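Local coordinates for CRP-like protein Clp (PDB 3IWZ) that regulates virulence gene expression as a homodimeric, CRP-like transcription factor that binds DNA and apparently loses that ability when it binds cyclic di-GMP, at residues G49-T54 with S95-E99; S62-E68 with V100-T106. All coordinates share one frame; numbering follows the deposited sequence.

Overall arrangement
Both contacts belong to the double-stranded beta-roll of the cyclic nucleotide-binding domain, and their centres lie about 15 Å apart. Along the chain the segments alternate: 49-54, then 62-68, then 95-99, then 100-106. The 95-99 loop runs straight into the segment carrying strand 101-104, so one continuous piece of chain serves contact 1 and then contact 2. Contact 2 joins two inner strands of the four-stranded antiparallel sheet 44-46, 101-104, 63-68, 74-80, its centre about 6 Å from that of the chain. Contact 1, centred about 18 Å from the chain centre, lies at the surface and ties together loops leading into both sheets of this cyclic nucleotide-binding region.

Contact 1: G49-T54 with S95-E99; sequences GDPAGT and SDTRE
Arg98 reaches across to Thr54 where two loops of the beta-roll in the cyclic nucleotide-binding domain lie side by side. Its guanidinium presents NH1 and NH2 end-on to a single acceptor, the carbonyl O of Thr54; the NH2 bond to Thr54 O is short and fairly straight (2.8 Å, 162° at the hydrogen), while NH1 stands at 3.3 Å from the same Thr54 O. That oxygen lies in the guanidinium plane. Over one face of the group sits CA of Ala52, 3.8 Å above its centre. The bend in the arginine chain at chi2 (-65°) helps carry it along the 49-54 loop, and its CD meets the Ala52 methyl CB at 3.9 Å.

Backbone bonds hold the base of this arm: Arg98 N donates to Asp50 O at 3.1 Å, and Gly49 N to Arg98 O at 3.3 Å. Further out, Phe46 makes a cation-pi contact with Arg98, and Asp50 turns its OD2 back to the backbone N of Arg47. Beyond Arg98, Glu99 forms a salt bridge with Arg150 of the second subunit. The Thr97 methyl CG2 rests against Gly49 O, 3.2 Å away.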
loop_
_atom_site.group_PDB
_atom_site.type_symbol
_atom_site.label_atom_id
_atom_site.label_comp_id
_atom_site.label_asym_id
_atom_site.label_seq_id
_atom_site.Cartn_x
_atom_site.Cartn_y
_atom_site.Cartn_z
ATOM N N GLY D 49 5.667 3.943 16.988
ATOM C CA GLY D 49 6.610 3.901 18.091
ATOM C C GLY D 49 6.291 2.845 19.130
ATOM O O GLY D 49 7.190 2.288 19.762
ATOM N N ASP D 50 5.007 2.555 19.304
ATOM C CA ASP D 50 4.595 1.564 20.288
ATOM C C ASP D 50 5.088 0.160 19.969
ATOM O O ASP D 50 5.410 -0.157 18.823
ATOM C CB ASP D 50 3.077 1.541 20.406
ATOM C CG ASP D 50 2.514 2.855 20.886
ATOM O OD1 ASP D 50 3.178 3.531 21.697
ATOM O OD2 ASP D 50 1.396 3.199 20.463
ATOM N N PRO D 51 5.165 -0.705 20.991
ATOM C CA PRO D 51 5.625 -2.069 20.723
ATOM C C PRO D 51 4.678 -2.695 19.703
ATOM O O PRO D 51 3.503 -2.342 19.645
ATOM C CB PRO D 51 5.523 -2.743 22.091
ATOM C CG PRO D 51 5.768 -1.621 23.031
ATOM C CD PRO D 51 4.950 -0.498 22.431
ATOM N N ALA D 52 5.191 -3.615 18.895
ATOM C CA ALA D 52 4.365 -4.273 17.897
ATOM C C ALA D 52 4.486 -5.771 18.051
ATOM O O ALA D 52 5.271 -6.417 17.358
ATOM C CB ALA D 52 4.794 -3.851 16.494
ATOM N N GLY D 53 3.715 -6.324 18.973
ATOM C CA GLY D 53 3.752 -7.757 19.189
ATOM C C GLY D 53 2.334 -8.279 19.210
ATOM O O GLY D 53 2.084 -9.415 19.600
ATOM N N THR D 54 1.407 -7.445 18.750
ATOM C CA THR D 54 -0.005 -7.794 18.747
ATOM C C THR D 54 -0.744 -7.575 17.425
ATOM O O THR D 54 -0.498 -6.621 16.693
ATOM C CB THR D 54 -0.734 -6.996 19.846
ATOM O OG1 THR D 54 -0.161 -7.316 21.120
ATOM C CG2 THR D 54 -2.218 -7.326 19.861
ATOM N N SER D 95 9.462 -6.272 13.388
ATOM C CA SER D 95 9.760 -4.894 13.738
ATOM C C SER D 95 9.451 -4.756 15.217
ATOM O O SER D 95 8.641 -5.506 15.763
ATOM C CB SER D 95 8.892 -3.944 12.916
ATOM O OG SER D 95 9.276 -2.593 13.111
ATOM N N ASP D 96 10.106 -3.816 15.877
ATOM C CA ASP D 96 9.873 -3.633 17.298
ATOM C C ASP D 96 8.776 -2.603 17.501
ATOM O O ASP D 96 8.183 -2.530 18.571
ATOM C CB ASP D 96 11.153 -3.152 17.991
ATOM C CG ASP D 96 12.343 -4.080 17.765
ATOM O OD1 ASP D 96 13.457 -3.715 18.202
ATOM O OD2 ASP D 96 12.175 -5.168 17.164
ATOM N N THR D 97 8.497 -1.817 16.466
ATOM C CA THR D 97 7.495 -0.766 16.572
ATOM C C THR D 97 6.445 -0.667 15.454
ATOM O O THR D 97 6.579 -1.269 14.382
ATOM C CB THR D 97 8.196 0.586 16.687
ATOM O OG1 THR D 97 8.969 0.814 15.503
ATOM C CG2 THR D 97 9.136 0.596 17.897
ATOM N N ARG D 98 5.398 0.106 15.736
ATOM C CA ARG D 98 4.311 0.360 14.795
ATOM C C ARG D 98 4.775 1.451 13.847
ATOM O O ARG D 98 5.665 2.232 14.180
ATOM C CB ARG D 98 3.065 0.869 15.525
ATOM C CG ARG D 98 2.450 -0.082 16.536
ATOM C CD ARG D 98 1.914 -1.333 15.903
ATOM N NE ARG D 98 1.253 -2.165 16.895
ATOM C CZ ARG D 98 0.825 -3.404 16.682
ATOM N NH1 ARG D 98 0.983 -3.970 15.486
ATOM N NH2 ARG D 98 0.256 -4.089 17.676
ATOM N N GLU D 99 4.164 1.518 12.670
ATOM C CA GLU D 99 4.527 2.541 11.703
ATOM C C GLU D 99 3.343 3.472 11.421
ATOM O O GLU D 99 3.486 4.490 10.751
ATOM C CB GLU D 99 5.007 1.895 10.398
ATOM C CG GLU D 99 6.195 2.633 9.780
ATOM C CD GLU D 99 7.447 2.474 10.611
ATOM O OE1 GLU D 99 8.123 3.485 10.870
ATOM O OE2 GLU D 99 7.758 1.332 11.005
#

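Contact 2: S62-E68 with V100-T106; sequences SVSIIAE and VILRTRT
Ser62 and Arg105 are joined twice at one end of this antiparallel pair. The backbone N of Arg105 donates to Ser62 O in a short, nearly straight bond (2.6 Å, 174°), and the side chain returns, its NH1 reaching Ser62 OG at 2.8 Å. The hydroxyl sits near the guanidinium edge, 19° out of its plane; a bend at chi3 (60°) folds the arginine back toward it. Thr106 OG1 adds a bond from Ser62 N.

Farther along, Ser64 with Arg103 and Ile66 with Ile101 are hydrogen-bonded pairs, each closed by two backbone bonds. Arg103 O accepts twice, from Ser64 N and, at 3.2 Å, from Ser64 OG, the two donors coming from opposite faces of the carbonyl plane.

On the face carrying Ser64, Ile66, Ile101 and Arg103, CD1 of Ile66 lies over one face of the Arg103 guanidinium, so close to NH1 that its exact placing is doubtful; the guanidinium is paired with Asp44 and Glu74. The isoleucines meet at their branch carbons, CB of Ile66 to CB of Ile101 at 3.8 Å, and their longer arms then part, one toward Arg103, the other toward Glu68 CG. The other face is mostly apolar: CD1 of Leu102 touches CD1 of Ile65 at 3.7 Å and also reaches Val63. At the start of 100-106, Val100 CG2 packs on Ile65 CG2 at 3.6 Å.

The Val63 and Leu102 face looks into the beta-roll, with Val63 on Val58 and Leu102 on Tyr56, both from strand 54-58. Strand 74-80 flanks 63-68 and strand 44-46 flanks 101-104, while Ala67 packs on Ser153 of the second subunit's long helix 130-157.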
loop_
_atom_site.group_PDB
_atom_site.type_symbol
_atom_site.label_atom_id
_atom_site.label_comp_id
_atom_site.label_asym_id
_atom_site.label_seq_id
_atom_site.Cartn_x
_atom_site.Cartn_y
_atom_site.Cartn_z
ATOM N N SER D 62 -15.687 0.788 13.890
ATOM C CA SER D 62 -15.005 1.332 12.736
ATOM C C SER D 62 -13.707 1.963 13.245
ATOM O O SER D 62 -13.707 2.678 14.252
ATOM C CB SER D 62 -15.910 2.376 12.066
ATOM O OG SER D 62 -15.410 2.803 10.814
ATOM N N VAL D 63 -12.607 1.662 12.560
ATOM C CA VAL D 63 -11.295 2.198 12.900
ATOM C C VAL D 63 -10.674 2.843 11.667
ATOM O O VAL D 63 -11.162 2.699 10.544
ATOM C CB VAL D 63 -10.327 1.097 13.406
ATOM C CG1 VAL D 63 -10.851 0.481 14.706
ATOM C CG2 VAL D 63 -10.160 0.030 12.344
ATOM N N SER D 64 -9.592 3.572 11.875
ATOM C CA SER D 64 -8.927 4.207 10.763
ATOM C C SER D 64 -7.436 3.953 10.927
ATOM O O SER D 64 -6.949 3.821 12.047
ATOM C CB SER D 64 -9.206 5.712 10.761
ATOM O OG SER D 64 -8.576 6.347 11.861
ATOM N N ILE D 65 -6.729 3.851 9.807
ATOM C CA ILE D 65 -5.282 3.660 9.830
ATOM C C ILE D 65 -4.733 4.990 9.336
ATOM O O ILE D 65 -5.044 5.421 8.227
ATOM C CB ILE D 65 -4.816 2.537 8.886
ATOM C CG1 ILE D 65 -5.374 1.184 9.342
ATOM C CG2 ILE D 65 -3.297 2.496 8.843
ATOM C CD1 ILE D 65 -4.843 0.691 10.670
ATOM N N ILE D 66 -3.930 5.641 10.167
ATOM C CA ILE D 66 -3.379 6.938 9.822
ATOM C C ILE D 66 -1.856 6.945 9.849
ATOM O O ILE D 66 -1.236 6.306 10.697
ATOM C CB ILE D 66 -3.908 8.019 10.802
ATOM C CG1 ILE D 66 -5.398 7.786 11.073
ATOM C CG2 ILE D 66 -3.700 9.415 10.209
ATOM C CD1 ILE D 66 -6.066 8.876 11.903
ATOM N N ALA D 67 -1.256 7.673 8.912
ATOM C CA ALA D 67 0.199 7.792 8.836
ATOM C C ALA D 67 0.558 9.213 9.244
ATOM O O ALA D 67 -0.180 10.154 8.948
ATOM C CB ALA D 67 0.683 7.517 7.412
ATOM N N GLU D 68 1.686 9.366 9.931
ATOM C CA GLU D 68 2.131 10.676 10.379
ATOM C C GLU D 68 3.381 11.124 9.638
ATOM O O GLU D 68 4.127 10.304 9.108
ATOM C CB GLU D 68 2.451 10.655 11.877
ATOM C CG GLU D 68 1.257 10.602 12.801
ATOM C CD GLU D 68 1.456 11.465 14.042
ATOM O OE1 GLU D 68 2.540 11.370 14.659
ATOM O OE2 GLU D 68 0.524 12.232 14.398
ATOM N N VAL D 100 2.173 3.130 11.945
ATOM C CA VAL D 100 0.992 3.957 11.715
ATOM C C VAL D 100 0.122 4.054 12.962
ATOM O O VAL D 100 0.360 3.365 13.958
ATOM C CB VAL D 100 0.103 3.372 10.586
ATOM C CG1 VAL D 100 0.916 3.164 9.328
ATOM C CG2 VAL D 100 -0.518 2.058 11.038
ATOM N N ILE D 101 -0.895 4.905 12.873
ATOM C CA ILE D 101 -1.871 5.111 13.935
ATOM C C ILE D 101 -3.121 4.294 13.641
ATOM O O ILE D 101 -3.612 4.290 12.511
ATOM C CB ILE D 101 -2.368 6.567 14.016
ATOM C CG1 ILE D 101 -1.208 7.537 14.221
ATOM C CG2 ILE D 101 -3.366 6.695 15.156
ATOM C CD1 ILE D 101 -1.658 9.001 14.331
ATOM N N LEU D 102 -3.624 3.608 14.667
ATOM C CA LEU D 102 -4.856 2.829 14.586
ATOM C C LEU D 102 -5.820 3.586 15.501
ATOM O O LEU D 102 -5.675 3.568 16.728
ATOM C CB LEU D 102 -4.657 1.411 15.113
ATOM C CG LEU D 102 -5.941 0.590 15.259
ATOM C CD1 LEU D 102 -6.575 0.369 13.885
ATOM C CD2 LEU D 102 -5.632 -0.743 15.930
ATOM N N ARG D 103 -6.801 4.247 14.900
ATOM C CA ARG D 103 -7.751 5.066 15.642
ATOM C C ARG D 103 -9.209 4.657 15.436
ATOM O O ARG D 103 -9.683 4.553 14.303
ATOM C CB ARG D 103 -7.520 6.524 15.225
ATOM C CG ARG D 103 -8.547 7.550 15.650
ATOM C CD ARG D 103 -8.175 8.908 15.048
ATOM N NE ARG D 103 -6.881 9.387 15.542
ATOM C CZ ARG D 103 -6.193 10.394 15.005
ATOM N NH1 ARG D 103 -6.660 11.043 13.942
ATOM N NH2 ARG D 103 -5.038 10.755 15.536
ATOM N N THR D 104 -9.917 4.406 16.536
ATOM C CA THR D 104 -11.334 4.038 16.473
ATOM C C THR D 104 -12.130 5.257 15.997
ATOM O O THR D 104 -11.868 6.377 16.425
ATOM C CB THR D 104 -11.885 3.624 17.859
ATOM O OG1 THR D 104 -11.777 4.733 18.770
ATOM C CG2 THR D 104 -11.119 2.426 18.409
ATOM N N ARG D 105 -13.095 5.042 15.111
ATOM C CA ARG D 105 -13.912 6.147 14.607
ATOM C C ARG D 105 -15.243 6.124 15.336
ATOM O O ARG D 105 -15.989 7.100 15.329
ATOM C CB ARG D 105 -14.154 6.003 13.112
ATOM C CG ARG D 105 -12.908 5.935 12.260
ATOM C CD ARG D 105 -13.305 5.667 10.819
ATOM N NE ARG D 105 -14.177 6.726 10.323
ATOM C CZ ARG D 105 -15.334 6.510 9.708
ATOM N NH1 ARG D 105 -15.759 5.271 9.515
ATOM N NH2 ARG D 105 -16.065 7.534 9.285
ATOM N N THR D 106 -15.527 4.982 15.951
ATOM C CA THR D 106 -16.743 4.767 16.723
ATOM C C THR D 106 -16.333 3.881 17.884
ATOM O O THR D 106 -15.151 3.573 18.050
ATOM C CB THR D 106 -17.826 4.012 15.910
ATOM O OG1 THR D 106 -17.355 2.700 15.589
ATOM C CG2 THR D 106 -18.161 4.751 14.626
#